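Local coordinates for protein AHL synthase (PDB 3P2H) that probably makes N-acyl-homoserine lactone quorum-sensing signals from acyl-[ACP] and S-adenosyl-L-methionine, releasing S-methyl-5'-thioadenosine, at residues 22-27 with 39-44; 66-71 with 101-106; 45-50 with 76-81; 2-7 with 56-61. The protein carries 3 engineered substitutions. All coordinates share one frame; numbering follows the deposited sequence.

Contact 1: 22-27 with 39-44. Engineered in segment 39-44: Met42 (natural residue Phe). With NOO (N-(3-oxocyclohex-1-en-1-yl)octanamide), chain C.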
# COMPACT_ATOMS: atom_id res chain seq x y z
N TYR A 22 2.04 4.67 -14.03
CA TYR A 22 2.91 5.01 -12.92
C TYR A 22 3.40 3.75 -12.25
O TYR A 22 4.56 3.64 -11.87
CB TYR A 22 2.19 5.88 -11.90
CG TYR A 22 3.06 6.22 -10.72
CD1 TYR A 22 4.13 7.11 -10.84
CD2 TYR A 22 2.84 5.63 -9.48
CE1 TYR A 22 4.95 7.40 -9.75
CE2 TYR A 22 3.66 5.91 -8.39
CZ TYR A 22 4.71 6.80 -8.53
OH TYR A 22 5.50 7.07 -7.45
N ARG A 23 2.50 2.77 -12.08
CA ARG A 23 2.89 1.52 -11.45
C ARG A 23 3.89 0.76 -12.32
O ARG A 23 4.82 0.14 -11.81
CB ARG A 23 1.66 0.67 -11.14
CG ARG A 23 0.99 1.08 -9.83
CD ARG A 23 -0.34 0.38 -9.60
NE ARG A 23 -0.25 -1.07 -9.68
CZ ARG A 23 -1.25 -1.89 -9.38
NH1 ARG A 23 -2.41 -1.38 -8.97
NH2 ARG A 23 -1.11 -3.20 -9.51
N TYR A 24 3.70 0.82 -13.64
CA TYR A 24 4.63 0.14 -14.54
C TYR A 24 6.03 0.71 -14.36
O TYR A 24 7.00 -0.03 -14.22
CB TYR A 24 4.22 0.32 -16.00
CG TYR A 24 5.18 -0.35 -16.96
CD1 TYR A 24 5.08 -1.71 -17.23
CD2 TYR A 24 6.24 0.36 -17.53
CE1 TYR A 24 6.01 -2.36 -18.05
CE2 TYR A 24 7.18 -0.28 -18.35
CZ TYR A 24 7.06 -1.64 -18.60
OH TYR A 24 7.98 -2.29 -19.39
N ARG A 25 6.12 2.03 -14.36
CA ARG A 25 7.41 2.69 -14.22
C ARG A 25 8.12 2.39 -12.90
O ARG A 25 9.33 2.25 -12.86
CB ARG A 25 7.23 4.20 -14.42
CG ARG A 25 6.87 4.55 -15.87
CD ARG A 25 6.62 6.04 -16.05
NE ARG A 25 5.25 6.41 -15.75
CZ ARG A 25 4.91 7.54 -15.15
NH1 ARG A 25 5.85 8.40 -14.79
NH2 ARG A 25 3.63 7.82 -14.91
N VAL A 26 7.36 2.28 -11.82
CA VAL A 26 7.95 2.01 -10.52
C VAL A 26 8.27 0.53 -10.28
O VAL A 26 9.42 0.17 -10.02
CB VAL A 26 7.02 2.47 -9.37
CG1 VAL A 26 7.61 2.05 -8.03
CG2 VAL A 26 6.84 3.98 -9.42
N PHE A 27 7.26 -0.32 -10.38
CA PHE A 27 7.43 -1.73 -10.11
C PHE A 27 8.11 -2.55 -11.19
O PHE A 27 8.77 -3.54 -10.89
CB PHE A 27 6.08 -2.33 -9.74
CG PHE A 27 5.45 -1.64 -8.57
CD1 PHE A 27 5.90 -1.89 -7.28
CD2 PHE A 27 4.48 -0.67 -8.76
CE1 PHE A 27 5.40 -1.18 -6.20
CE2 PHE A 27 3.98 0.05 -7.68
CZ PHE A 27 4.43 -0.20 -6.40
N ASP A 39 3.84 -1.95 -26.15
CA ASP A 39 2.62 -1.15 -26.20
C ASP A 39 2.45 -0.26 -24.98
O ASP A 39 3.41 0.36 -24.51
CB ASP A 39 1.42 -2.09 -26.36
CG ASP A 39 1.57 -3.00 -27.56
OD1 ASP A 39 1.49 -4.24 -27.40
OD2 ASP A 39 1.77 -2.47 -28.68
N GLU A 40 1.22 -0.17 -24.47
CA GLU A 40 0.94 0.69 -23.32
C GLU A 40 1.62 0.20 -22.04
O GLU A 40 1.68 -1.00 -21.76
CB GLU A 40 -0.57 0.79 -23.05
CG GLU A 40 -1.40 1.41 -24.17
CD GLU A 40 -1.70 0.44 -25.30
OE1 GLU A 40 -2.44 0.82 -26.23
OE2 GLU A 40 -1.21 -0.71 -25.26
N LYS A 41 2.13 1.15 -21.26
CA LYS A 41 2.78 0.82 -20.00
C LYS A 41 1.67 0.52 -19.00
O LYS A 41 0.89 1.41 -18.65
CB LYS A 41 3.63 1.99 -19.50
CG LYS A 41 4.80 2.32 -20.40
CD LYS A 41 5.59 3.50 -19.85
CE LYS A 41 6.79 3.80 -20.71
NZ LYS A 41 7.54 4.98 -20.20
N MET A 42 1.59 -0.72 -18.55
CA MET A 42 0.55 -1.11 -17.60
C MET A 42 1.02 -2.20 -16.66
O MET A 42 1.54 -3.23 -17.09
CB MET A 42 -0.68 -1.60 -18.36
CG MET A 42 -1.75 -2.26 -17.50
SD MET A 42 -2.47 -1.14 -16.27
CE MET A 42 -3.45 -0.05 -17.32
N GLU A 43 0.86 -1.96 -15.36
CA GLU A 43 1.23 -2.95 -14.37
C GLU A 43 0.00 -3.19 -13.49
O GLU A 43 -0.40 -2.30 -12.75
CB GLU A 43 2.40 -2.45 -13.50
CG GLU A 43 2.92 -3.46 -12.48
CD GLU A 43 1.96 -3.69 -11.31
OE1 GLU A 43 1.80 -2.79 -10.46
OE2 GLU A 43 1.35 -4.78 -11.23
N ARG A 44 -0.60 -4.36 -13.62
CA ARG A 44 -1.76 -4.71 -12.81
C ARG A 44 -1.81 -6.23 -12.63
O ARG A 44 -1.28 -6.97 -13.46
CB ARG A 44 -3.06 -4.22 -13.46
CG ARG A 44 -3.57 -5.07 -14.61
CD ARG A 44 -5.03 -4.72 -14.92
NE ARG A 44 -5.20 -3.31 -15.25
CZ ARG A 44 -6.32 -2.77 -15.72
NH1 ARG A 44 -7.40 -3.52 -15.93
NH2 ARG A 44 -6.35 -1.46 -16.00
C1 NOO C . 9.30 0.77 -2.08
O1 NOO C . 10.33 1.08 -1.49
C2 NOO C . 8.16 0.03 -1.40
C3 NOO C . 7.31 -0.84 -2.10
C4 NOO C . 7.42 -0.86 -3.64
C5 NOO C . 7.89 0.51 -4.28
C6 NOO C . 9.14 1.13 -3.59
N7 NOO C . 6.34 -1.74 -1.49
C8 NOO C . 4.99 -2.09 -1.77
O8 NOO C . 4.57 -2.46 -2.86
C9 NOO C . 3.94 -2.03 -0.63
C10 NOO C . 4.39 -1.87 0.84
C11 NOO C . 3.34 -2.53 1.78
C12 NOO C . 3.11 -1.72 3.07
C13 NOO C . 2.16 -2.47 4.03
C14 NOO C . 2.50 -2.17 5.50
C15 NOO C . 1.42 -2.72 6.45
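Arg23 reaches from helix 13-30 to the loop carboxylate of Glu43 and holds one of its oxygens with two nitrogens. The NE of Arg23 lies 2.8 Å from Glu43 OE1 and the NH2 of Arg23 lies 3.1 Å from the same oxygen, both donors approaching from one face of the carboxylate. OE1 sits in the guanidinium plane, but the carboxylate is turned 39° against it, and the link from NH2 to OE2 is weak. Glu43 folds back to meet the arginine because its chain bends at chi2 (-72°), while its CB packs 3.5 Å from the backbone N of Tyr24. This is the dense, buried side. Phe27 closes it, its CD2 near Glu43 OE1 and its CE1 3.3 Å from C4 of the bound octanamide inhibitor.

Toward solvent the packing is apolar and looser. The Tyr24 ring takes Lys41 CA over one face, and the extended lysine chain crosses it at about a right angle, with CB 3.7 Å from Tyr24 CD2; long aliphatic methylenes suit such a rim, since the ammonium can remain outside. Met42, an engineered residue, has its CB directed away from the helix.

Arg23 NH1 also pairs with Asp48. Glu43 OE1 ties Arg23 to Arg102, and the shared acids and arginines probably fix the loop beside both ligand pockets.

Contact 2: 66-71 with 101-106; sequences GCARLL and SRFAAT. With NOO (N-(3-oxocyclohex-1-en-1-yl)octanamide), chain C; MTA (5'-deoxy-5'-methylthioadenosine), chain B.
Arg69 and Ser101 meet through both backbone and side chain: the NE of Arg69 donates to Ser101 OG over 2.9 Å, nearly straight at 168° and in the guanidinium plane. Serine suits this place because its short side chain puts an acceptor close to the strand, and chi1 at 58° turns OG toward Arg69 NE. CG of Arg102 lies over the centre of the Arg69 guanidinium, and the two arginines run side by side, their planes 49° apart. Their NH2 atoms come within 3.3 Å, a closeness that the acids around them probably offset: Asp45 and Asp48 pair with Arg69, Glu43 and Asp45 with Arg102. Both nitrogens at the tip of Arg102 make weak bonds to N7 of the methylthioadenosine.

Behind these side chains, strands 64-72 and 97-105 run antiparallel in the central sheet of the acetyltransferase-like fold. Cys67 and Ala104 form a hydrogen-bonded pair, as do Arg69 and Ser101, and the register slips by one residue between them in a beta bulge. There the chain turns a corner at Arg102, and the N of Phe103 makes a weak bond, 3.2 Å long, to the inhibitor amide oxygen O8. The edge of the Phe103 ring meets Ala68 CB at 3.7 Å from CD1, and Met123 of helix 120-133 touches both residues.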
# COMPACT_ATOMS: atom_id res chain seq x y z
N GLY A 66 2.99 9.13 -6.49
CA GLY A 66 2.83 8.18 -5.41
C GLY A 66 1.56 7.36 -5.56
O GLY A 66 0.59 7.82 -6.14
N CYS A 67 1.58 6.13 -5.05
CA CYS A 67 0.41 5.27 -5.13
C CYS A 67 0.34 4.28 -3.98
O CYS A 67 1.32 4.05 -3.27
CB CYS A 67 0.40 4.50 -6.46
SG CYS A 67 1.70 3.25 -6.68
N ALA A 68 -0.84 3.70 -3.81
CA ALA A 68 -1.07 2.70 -2.77
C ALA A 68 -2.35 1.95 -3.11
O ALA A 68 -3.25 2.49 -3.75
CB ALA A 68 -1.19 3.36 -1.41
N ARG A 69 -2.40 0.70 -2.68
CA ARG A 69 -3.55 -0.15 -2.93
C ARG A 69 -4.05 -0.68 -1.60
O ARG A 69 -3.25 -1.13 -0.77
CB ARG A 69 -3.15 -1.31 -3.85
CG ARG A 69 -4.28 -2.26 -4.17
CD ARG A 69 -3.95 -3.13 -5.37
NE ARG A 69 -2.98 -4.18 -5.07
CZ ARG A 69 -2.54 -5.05 -5.97
NH1 ARG A 69 -2.98 -4.99 -7.22
NH2 ARG A 69 -1.68 -6.00 -5.62
N LEU A 70 -5.36 -0.61 -1.38
CA LEU A 70 -5.96 -1.09 -0.14
C LEU A 70 -7.00 -2.17 -0.45
O LEU A 70 -7.86 -1.98 -1.31
CB LEU A 70 -6.62 0.06 0.62
CG LEU A 70 -5.65 1.05 1.29
CD1 LEU A 70 -6.41 2.25 1.82
CD2 LEU A 70 -4.93 0.34 2.42
N LEU A 71 -6.91 -3.28 0.26
CA LEU A 71 -7.84 -4.40 0.09
C LEU A 71 -8.28 -4.93 1.44
O LEU A 71 -7.50 -4.99 2.37
CB LEU A 71 -7.17 -5.54 -0.68
CG LEU A 71 -6.79 -5.33 -2.14
CD1 LEU A 71 -5.91 -6.50 -2.59
CD2 LEU A 71 -8.05 -5.23 -3.00
N SER A 101 -0.80 -2.62 -0.25
CA SER A 101 0.15 -3.12 -1.24
C SER A 101 0.45 -2.06 -2.30
O SER A 101 -0.12 -0.98 -2.27
CB SER A 101 -0.40 -4.39 -1.91
OG SER A 101 -1.65 -4.14 -2.52
N ARG A 102 1.34 -2.39 -3.23
CA ARG A 102 1.72 -1.47 -4.29
C ARG A 102 1.85 -0.06 -3.73
O ARG A 102 1.22 0.88 -4.21
CB ARG A 102 0.70 -1.50 -5.43
CG ARG A 102 0.64 -2.82 -6.21
CD ARG A 102 1.98 -3.15 -6.88
NE ARG A 102 1.86 -4.20 -7.89
CZ ARG A 102 1.66 -5.49 -7.64
NH1 ARG A 102 1.56 -6.36 -8.64
NH2 ARG A 102 1.57 -5.92 -6.38
N PHE A 103 2.67 0.07 -2.70
CA PHE A 103 2.89 1.35 -2.04
C PHE A 103 4.21 1.95 -2.51
O PHE A 103 5.26 1.32 -2.40
CB PHE A 103 2.94 1.15 -0.52
CG PHE A 103 3.05 2.42 0.26
CD1 PHE A 103 1.94 3.21 0.50
CD2 PHE A 103 4.28 2.83 0.77
CE1 PHE A 103 2.04 4.39 1.24
CE2 PHE A 103 4.40 4.01 1.51
CZ PHE A 103 3.27 4.79 1.75
N ALA A 104 4.15 3.16 -3.04
CA ALA A 104 5.34 3.84 -3.54
C ALA A 104 5.18 5.35 -3.54
O ALA A 104 4.06 5.87 -3.64
CB ALA A 104 5.65 3.35 -4.95
N ALA A 105 6.30 6.05 -3.43
CA ALA A 105 6.31 7.51 -3.44
C ALA A 105 7.53 7.99 -4.22
O ALA A 105 8.64 7.50 -4.02
CB ALA A 105 6.35 8.04 -2.02
N THR A 106 7.31 8.94 -5.12
CA THR A 106 8.38 9.52 -5.94
C THR A 106 8.72 10.92 -5.43
O THR A 106 9.54 11.08 -4.53
CB THR A 106 7.94 9.65 -7.42
OG1 THR A 106 7.65 8.36 -7.96
CG2 THR A 106 9.06 10.30 -8.24
C1 NOO C . 9.30 0.77 -2.08
O1 NOO C . 10.33 1.08 -1.49
C2 NOO C . 8.16 0.03 -1.40
C3 NOO C . 7.31 -0.84 -2.10
C4 NOO C . 7.42 -0.86 -3.64
C5 NOO C . 7.89 0.51 -4.28
C6 NOO C . 9.14 1.13 -3.59
N7 NOO C . 6.34 -1.74 -1.49
C8 NOO C . 4.99 -2.09 -1.77
O8 NOO C . 4.57 -2.46 -2.86
C9 NOO C . 3.94 -2.03 -0.63
C10 NOO C . 4.39 -1.87 0.84
C11 NOO C . 3.34 -2.53 1.78
C12 NOO C . 3.11 -1.72 3.07
C13 NOO C . 2.16 -2.47 4.03
C14 NOO C . 2.50 -2.17 5.50
C15 NOO C . 1.42 -2.72 6.45
CS MTA B . 5.68 -7.52 -2.86
S5' MTA B . 7.31 -8.32 -2.77
C5' MTA B . 7.87 -8.16 -4.49
C4' MTA B . 7.61 -9.42 -5.31
O4' MTA B . 6.18 -9.64 -5.34
C2' MTA B . 6.77 -9.26 -7.57
O2' MTA B . 6.92 -9.70 -8.92
C3' MTA B . 8.11 -9.19 -6.75
O3' MTA B . 8.96 -10.28 -7.13
C1' MTA B . 5.88 -10.13 -6.68
N9 MTA B . 4.44 -9.93 -6.94
C8 MTA B . 3.73 -8.76 -6.83
N7 MTA B . 2.48 -8.94 -7.14
C5 MTA B . 2.30 -10.24 -7.47
C6 MTA B . 1.18 -11.03 -7.89
N6 MTA B . -0.07 -10.45 -8.03
N1 MTA B . 1.37 -12.37 -8.15
C2 MTA B . 2.59 -12.96 -8.03
N3 MTA B . 3.66 -12.22 -7.63
C4 MTA B . 3.57 -10.90 -7.35

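Contact 3: 45-50 with 76-81; sequences DQYDRD and PYLLQE. With MTA (5'-deoxy-5'-methylthioadenosine), chain B.
Tyr47, with by far the largest buried surface here, projects from a type I beta turn spanning Asp45 to Asp48 and lays its ring against the start of helix 78-81, for which Tyr77 is the N-cap residue. The backbone N of Leu78 sits 3.5 Å above one ring face, displaced toward the rim, while Gln46 CG covers the opposite face. A flat aromatic fits this slot between turn and helix, and its hydroxyl extends far enough to donate to Glu81 one helical turn further on: Tyr47 OH lies 2.7 Å from Glu81 OE2 and uses the anti lone pair of that oxygen. The same carboxylate oxygen also accepts from a water that is bound by Gln46 NE2, tying the exposed rim together.

Leu78 crosses the tyrosine at about a right angle. Its CD1 is 3.6 Å from Tyr47 CE2 and 3.7 Å from C6 of the methylthioadenosine, so this branched apolar side chain packs on ring and adenine at once. The turn supplies the polar side of that pocket: the adenine N6 donates to Asp45 OD2 and to Gln46 OE1. Asp45 is itself held by an Asx turn, its OD1 accepting from the N of Tyr47, and by salt bridges to Arg69 and Arg102.

Arg49, just after the turn, ties the loop to the segment that leads into the helix. Its NE pairs with Asp51, and a bend at chi3 (-57°) brings the guanidinium edge to Pro76. There NH1 donates to Pro76 O over 3.0 Å at 169°, and a water bridges Arg49 NH2 to that same carbonyl oxygen.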
# COMPACT_ATOMS: atom_id res chain seq x y z
N ASP A 45 -2.42 -6.67 -11.54
CA ASP A 45 -2.55 -8.10 -11.26
C ASP A 45 -4.00 -8.46 -10.91
O ASP A 45 -4.91 -7.66 -11.10
CB ASP A 45 -1.62 -8.51 -10.11
CG ASP A 45 -1.91 -7.79 -8.82
OD1 ASP A 45 -3.02 -7.23 -8.68
OD2 ASP A 45 -1.03 -7.79 -7.93
N GLN A 46 -4.20 -9.66 -10.38
CA GLN A 46 -5.54 -10.13 -10.02
C GLN A 46 -6.16 -9.39 -8.84
O GLN A 46 -7.35 -9.56 -8.56
CB GLN A 46 -5.52 -11.63 -9.70
CG GLN A 46 -4.80 -11.99 -8.40
CD GLN A 46 -3.36 -12.39 -8.62
OE1 GLN A 46 -2.58 -11.65 -9.22
NE2 GLN A 46 -2.99 -13.58 -8.14
N TYR A 47 -5.37 -8.57 -8.16
CA TYR A 47 -5.88 -7.84 -7.01
C TYR A 47 -6.42 -6.45 -7.34
O TYR A 47 -6.87 -5.72 -6.46
CB TYR A 47 -4.81 -7.78 -5.93
CG TYR A 47 -4.42 -9.18 -5.52
CD1 TYR A 47 -5.33 -9.99 -4.84
CD2 TYR A 47 -3.21 -9.73 -5.91
CE1 TYR A 47 -5.04 -11.32 -4.57
CE2 TYR A 47 -2.91 -11.06 -5.64
CZ TYR A 47 -3.84 -11.85 -4.98
OH TYR A 47 -3.59 -13.19 -4.76
N ASP A 48 -6.37 -6.10 -8.62
CA ASP A 48 -6.89 -4.82 -9.08
C ASP A 48 -8.31 -5.12 -9.56
O ASP A 48 -8.51 -5.57 -10.68
CB ASP A 48 -6.02 -4.28 -10.21
CG ASP A 48 -4.66 -3.84 -9.72
OD1 ASP A 48 -4.61 -2.96 -8.83
OD2 ASP A 48 -3.64 -4.37 -10.21
N ARG A 49 -9.29 -4.86 -8.69
CA ARG A 49 -10.69 -5.14 -8.98
C ARG A 49 -11.56 -3.90 -8.81
O ARG A 49 -11.09 -2.86 -8.35
CB ARG A 49 -11.21 -6.23 -8.03
CG ARG A 49 -10.26 -7.41 -7.85
CD ARG A 49 -10.82 -8.46 -6.88
NE ARG A 49 -11.12 -7.89 -5.56
CZ ARG A 49 -10.51 -8.22 -4.43
NH1 ARG A 49 -9.54 -9.13 -4.43
NH2 ARG A 49 -10.87 -7.64 -3.29
N ASP A 50 -12.83 -4.02 -9.17
CA ASP A 50 -13.74 -2.89 -9.05
C ASP A 50 -13.81 -2.40 -7.61
O ASP A 50 -13.97 -1.20 -7.36
CB ASP A 50 -15.16 -3.25 -9.50
CG ASP A 50 -15.26 -3.49 -11.00
OD1 ASP A 50 -14.34 -3.10 -11.75
OD2 ASP A 50 -16.29 -4.05 -11.42
N PRO A 76 -10.04 -11.92 -1.21
CA PRO A 76 -8.71 -12.33 -1.66
C PRO A 76 -7.67 -11.22 -1.66
O PRO A 76 -7.96 -10.10 -2.09
CB PRO A 76 -8.98 -12.86 -3.07
CG PRO A 76 -10.38 -13.41 -2.96
CD PRO A 76 -11.08 -12.33 -2.18
N TYR A 77 -6.48 -11.52 -1.15
CA TYR A 77 -5.39 -10.54 -1.15
C TYR A 77 -3.99 -11.16 -1.37
O TYR A 77 -3.80 -12.36 -1.21
CB TYR A 77 -5.42 -9.66 0.11
CG TYR A 77 -5.24 -10.34 1.46
CD1 TYR A 77 -6.28 -11.03 2.08
CD2 TYR A 77 -4.05 -10.18 2.17
CE1 TYR A 77 -6.14 -11.54 3.38
CE2 TYR A 77 -3.90 -10.68 3.46
CZ TYR A 77 -4.94 -11.36 4.06
OH TYR A 77 -4.79 -11.80 5.36
N LEU A 78 -3.05 -10.32 -1.76
CA LEU A 78 -1.68 -10.73 -2.11
C LEU A 78 -0.89 -11.57 -1.10
O LEU A 78 -0.43 -12.66 -1.42
CB LEU A 78 -0.88 -9.49 -2.51
CG LEU A 78 0.50 -9.67 -3.15
CD1 LEU A 78 0.42 -10.66 -4.29
CD2 LEU A 78 1.02 -8.32 -3.65
N LEU A 79 -0.71 -11.06 0.11
CA LEU A 79 0.04 -11.78 1.13
C LEU A 79 -0.61 -13.14 1.41
O LEU A 79 0.06 -14.16 1.54
CB LEU A 79 0.08 -10.94 2.42
CG LEU A 79 0.79 -11.49 3.66
CD1 LEU A 79 2.23 -11.89 3.33
CD2 LEU A 79 0.76 -10.44 4.76
N GLN A 80 -1.94 -13.13 1.48
CA GLN A 80 -2.71 -14.33 1.75
C GLN A 80 -2.53 -15.45 0.73
O GLN A 80 -2.19 -16.57 1.09
CB GLN A 80 -4.19 -13.96 1.83
CG GLN A 80 -5.14 -15.14 1.92
CD GLN A 80 -6.58 -14.71 1.72
OE1 GLN A 80 -6.94 -14.20 0.66
NE2 GLN A 80 -7.41 -14.90 2.74
N GLU A 81 -2.76 -15.12 -0.54
CA GLU A 81 -2.68 -16.09 -1.62
C GLU A 81 -1.31 -16.35 -2.23
O GLU A 81 -0.98 -17.48 -2.56
CB GLU A 81 -3.66 -15.69 -2.73
CG GLU A 81 -5.10 -15.75 -2.28
CD GLU A 81 -6.09 -15.45 -3.39
OE1 GLU A 81 -7.26 -15.87 -3.25
OE2 GLU A 81 -5.71 -14.78 -4.38
CS MTA B . 5.68 -7.52 -2.86
S5' MTA B . 7.31 -8.32 -2.77
C5' MTA B . 7.87 -8.16 -4.49
C4' MTA B . 7.61 -9.42 -5.31
O4' MTA B . 6.18 -9.64 -5.34
C2' MTA B . 6.77 -9.26 -7.57
O2' MTA B . 6.92 -9.70 -8.92
C3' MTA B . 8.11 -9.19 -6.75
O3' MTA B . 8.96 -10.28 -7.13
C1' MTA B . 5.88 -10.13 -6.68
N9 MTA B . 4.44 -9.93 -6.94
C8 MTA B . 3.73 -8.76 -6.83
N7 MTA B . 2.48 -8.94 -7.14
C5 MTA B . 2.30 -10.24 -7.47
C6 MTA B . 1.18 -11.03 -7.89
N6 MTA B . -0.07 -10.45 -8.03
N1 MTA B . 1.37 -12.37 -8.15
C2 MTA B . 2.59 -12.96 -8.03
N3 MTA B . 3.66 -12.22 -7.63
C4 MTA B . 3.57 -10.90 -7.35
O HOH W 1 -4.52 -15.50 -6.90
O HOH W 2 -9.41 -8.10 -0.82

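Contact 4: 2-7 with 56-61; sequences QTFVHE and LGRDAN
Arg58 lies across the ring of Phe4, and its chain can be followed outward from the strand. CB is 3.9 Å from Phe4 CE1, and CG keeps a similar distance from that atom. CD comes closest, 3.6 Å from CE1, and makes a CH-pi contact over the ring face. The chain is extended from CG to NE, which keeps NE above the same ring face, toward its rim, where it donates to a water that is also hydrogen-bonded to His6 NE2; this water lies in the planes of both the imidazole and the guanidinium. The guanidinium stands almost perpendicular to the Phe4 ring, at 87°, too distant for more than a weak cation-pi attraction. NH1 ends on Gly62 O and on the carboxylate of Glu18 in helix 13-30. An arginine suits this rim because its methylenes cover an aromatic while its tip stays polar.

Beneath the side chains, strand 2-6 pairs antiparallel with strand 53-58 at one end of the central mixed sheet. Gln2 with Arg58 and Phe4 with Leu56 are hydrogen-bonded pairs, the N of Phe4 lying 2.7 Å from Leu56 O. Thr3 and Gly57 between them form a non-hydrogen-bonded pair. On the face of Phe4 and Arg58, Leu56 CG packs 4.0 Å from His6 CD2, and the leucine also touches Ile15 and Leu19 of helix 13-30.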
# COMPACT_ATOMS: atom_id res chain seq x y z
N GLN A 2 -0.19 16.17 -2.92
CA GLN A 2 -1.60 16.19 -2.54
C GLN A 2 -2.09 14.76 -2.80
O GLN A 2 -1.73 14.15 -3.80
CB GLN A 2 -2.36 17.20 -3.42
CG GLN A 2 -3.82 17.38 -3.07
CD GLN A 2 -4.33 18.77 -3.44
OE1 GLN A 2 -4.33 19.15 -4.61
NE2 GLN A 2 -4.78 19.52 -2.44
N THR A 3 -2.90 14.22 -1.89
CA THR A 3 -3.38 12.85 -2.04
C THR A 3 -4.84 12.75 -2.48
O THR A 3 -5.68 13.58 -2.12
CB THR A 3 -3.19 12.07 -0.73
OG1 THR A 3 -3.99 12.67 0.30
CG2 THR A 3 -1.72 12.10 -0.30
N PHE A 4 -5.11 11.72 -3.28
CA PHE A 4 -6.45 11.47 -3.82
C PHE A 4 -6.82 10.02 -3.59
O PHE A 4 -6.15 9.12 -4.10
CB PHE A 4 -6.48 11.76 -5.32
CG PHE A 4 -6.12 13.17 -5.68
CD1 PHE A 4 -4.81 13.62 -5.56
CD2 PHE A 4 -7.10 14.06 -6.10
CE1 PHE A 4 -4.48 14.94 -5.87
CE2 PHE A 4 -6.78 15.38 -6.41
CZ PHE A 4 -5.47 15.81 -6.29
N VAL A 5 -7.89 9.79 -2.84
CA VAL A 5 -8.35 8.44 -2.56
C VAL A 5 -9.56 8.10 -3.43
O VAL A 5 -10.58 8.80 -3.41
CB VAL A 5 -8.73 8.28 -1.08
CG1 VAL A 5 -9.16 6.85 -0.80
CG2 VAL A 5 -7.55 8.65 -0.20
N HIS A 6 -9.43 7.02 -4.20
CA HIS A 6 -10.49 6.56 -5.09
C HIS A 6 -11.10 5.29 -4.51
O HIS A 6 -10.46 4.24 -4.48
CB HIS A 6 -9.90 6.28 -6.47
CG HIS A 6 -9.25 7.47 -7.12
ND1 HIS A 6 -9.93 8.33 -7.96
CD2 HIS A 6 -7.99 7.96 -7.02
CE1 HIS A 6 -9.11 9.29 -8.35
NE2 HIS A 6 -7.93 9.09 -7.80
N GLU A 7 -12.35 5.39 -4.05
CA GLU A 7 -13.05 4.24 -3.47
C GLU A 7 -14.49 4.16 -3.95
O GLU A 7 -15.38 3.78 -3.18
CB GLU A 7 -12.99 4.31 -1.93
CG GLU A 7 -13.34 5.67 -1.37
CD GLU A 7 -13.04 5.81 0.12
OE1 GLU A 7 -12.79 6.95 0.56
OE2 GLU A 7 -13.07 4.80 0.86
N LEU A 56 -3.67 7.94 -4.70
CA LEU A 56 -2.73 8.49 -5.67
C LEU A 56 -2.21 9.82 -5.13
O LEU A 56 -2.98 10.62 -4.60
CB LEU A 56 -3.38 8.75 -7.04
CG LEU A 56 -4.09 7.64 -7.81
CD1 LEU A 56 -4.22 8.07 -9.27
CD2 LEU A 56 -3.31 6.35 -7.72
N GLY A 57 -0.91 10.04 -5.26
CA GLY A 57 -0.34 11.30 -4.81
C GLY A 57 0.01 12.05 -6.08
O GLY A 57 0.50 11.43 -7.02
N ARG A 58 -0.25 13.35 -6.13
CA ARG A 58 0.06 14.15 -7.32
C ARG A 58 0.91 15.36 -6.96
O ARG A 58 0.69 15.99 -5.93
CB ARG A 58 -1.24 14.60 -8.01
CG ARG A 58 -2.06 13.46 -8.61
CD ARG A 58 -3.39 13.95 -9.16
NE ARG A 58 -4.20 12.89 -9.75
CZ ARG A 58 -4.03 12.40 -10.98
NH1 ARG A 58 -3.06 12.86 -11.76
NH2 ARG A 58 -4.84 11.45 -11.42
N ASP A 59 1.88 15.69 -7.82
CA ASP A 59 2.77 16.82 -7.56
C ASP A 59 2.16 18.15 -7.99
O ASP A 59 1.01 18.21 -8.41
CB ASP A 59 4.12 16.59 -8.26
CG ASP A 59 4.02 16.59 -9.78
OD1 ASP A 59 4.98 16.11 -10.42
OD2 ASP A 59 3.01 17.07 -10.35
N ALA A 60 2.95 19.21 -7.89
CA ALA A 60 2.48 20.54 -8.25
C ALA A 60 1.95 20.63 -9.67
O ALA A 60 1.19 21.53 -10.00
CB ALA A 60 3.61 21.57 -8.05
N ASN A 61 2.35 19.69 -10.53
CA ASN A 61 1.89 19.70 -11.91
C ASN A 61 0.74 18.72 -12.14
O ASN A 61 0.37 18.45 -13.29
CB ASN A 61 3.02 19.36 -12.88
CG ASN A 61 4.17 20.34 -12.79
OD1 ASN A 61 3.97 21.55 -12.71
ND2 ASN A 61 5.39 19.82 -12.81
O HOH W 3 -6.45 11.14 -8.95

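Overall arrangement
Contact 2 is the buried core, its centre about 4 Å from that of the chain, whereas contacts 1, 3 and 4 lie farther out and are partly buried. Contacts 2 and 4 belong to one sheet, joined where Gly66 O meets Gly57 N, and both rest on backbone pairing; contacts 1 and 3 instead fasten successive parts of one loop to helices through side chains. Charge links contacts 1, 2 and 3: Glu43 and Asp45 bind Arg102, while Asp48 joins Arg23 to Arg69. Ligands divide accordingly, the inhibitor touching contacts 1 and 2 and methylthioadenosine contacts 2 and 3. Contact 4, remote from both, has instead an aromatic-arginine rim.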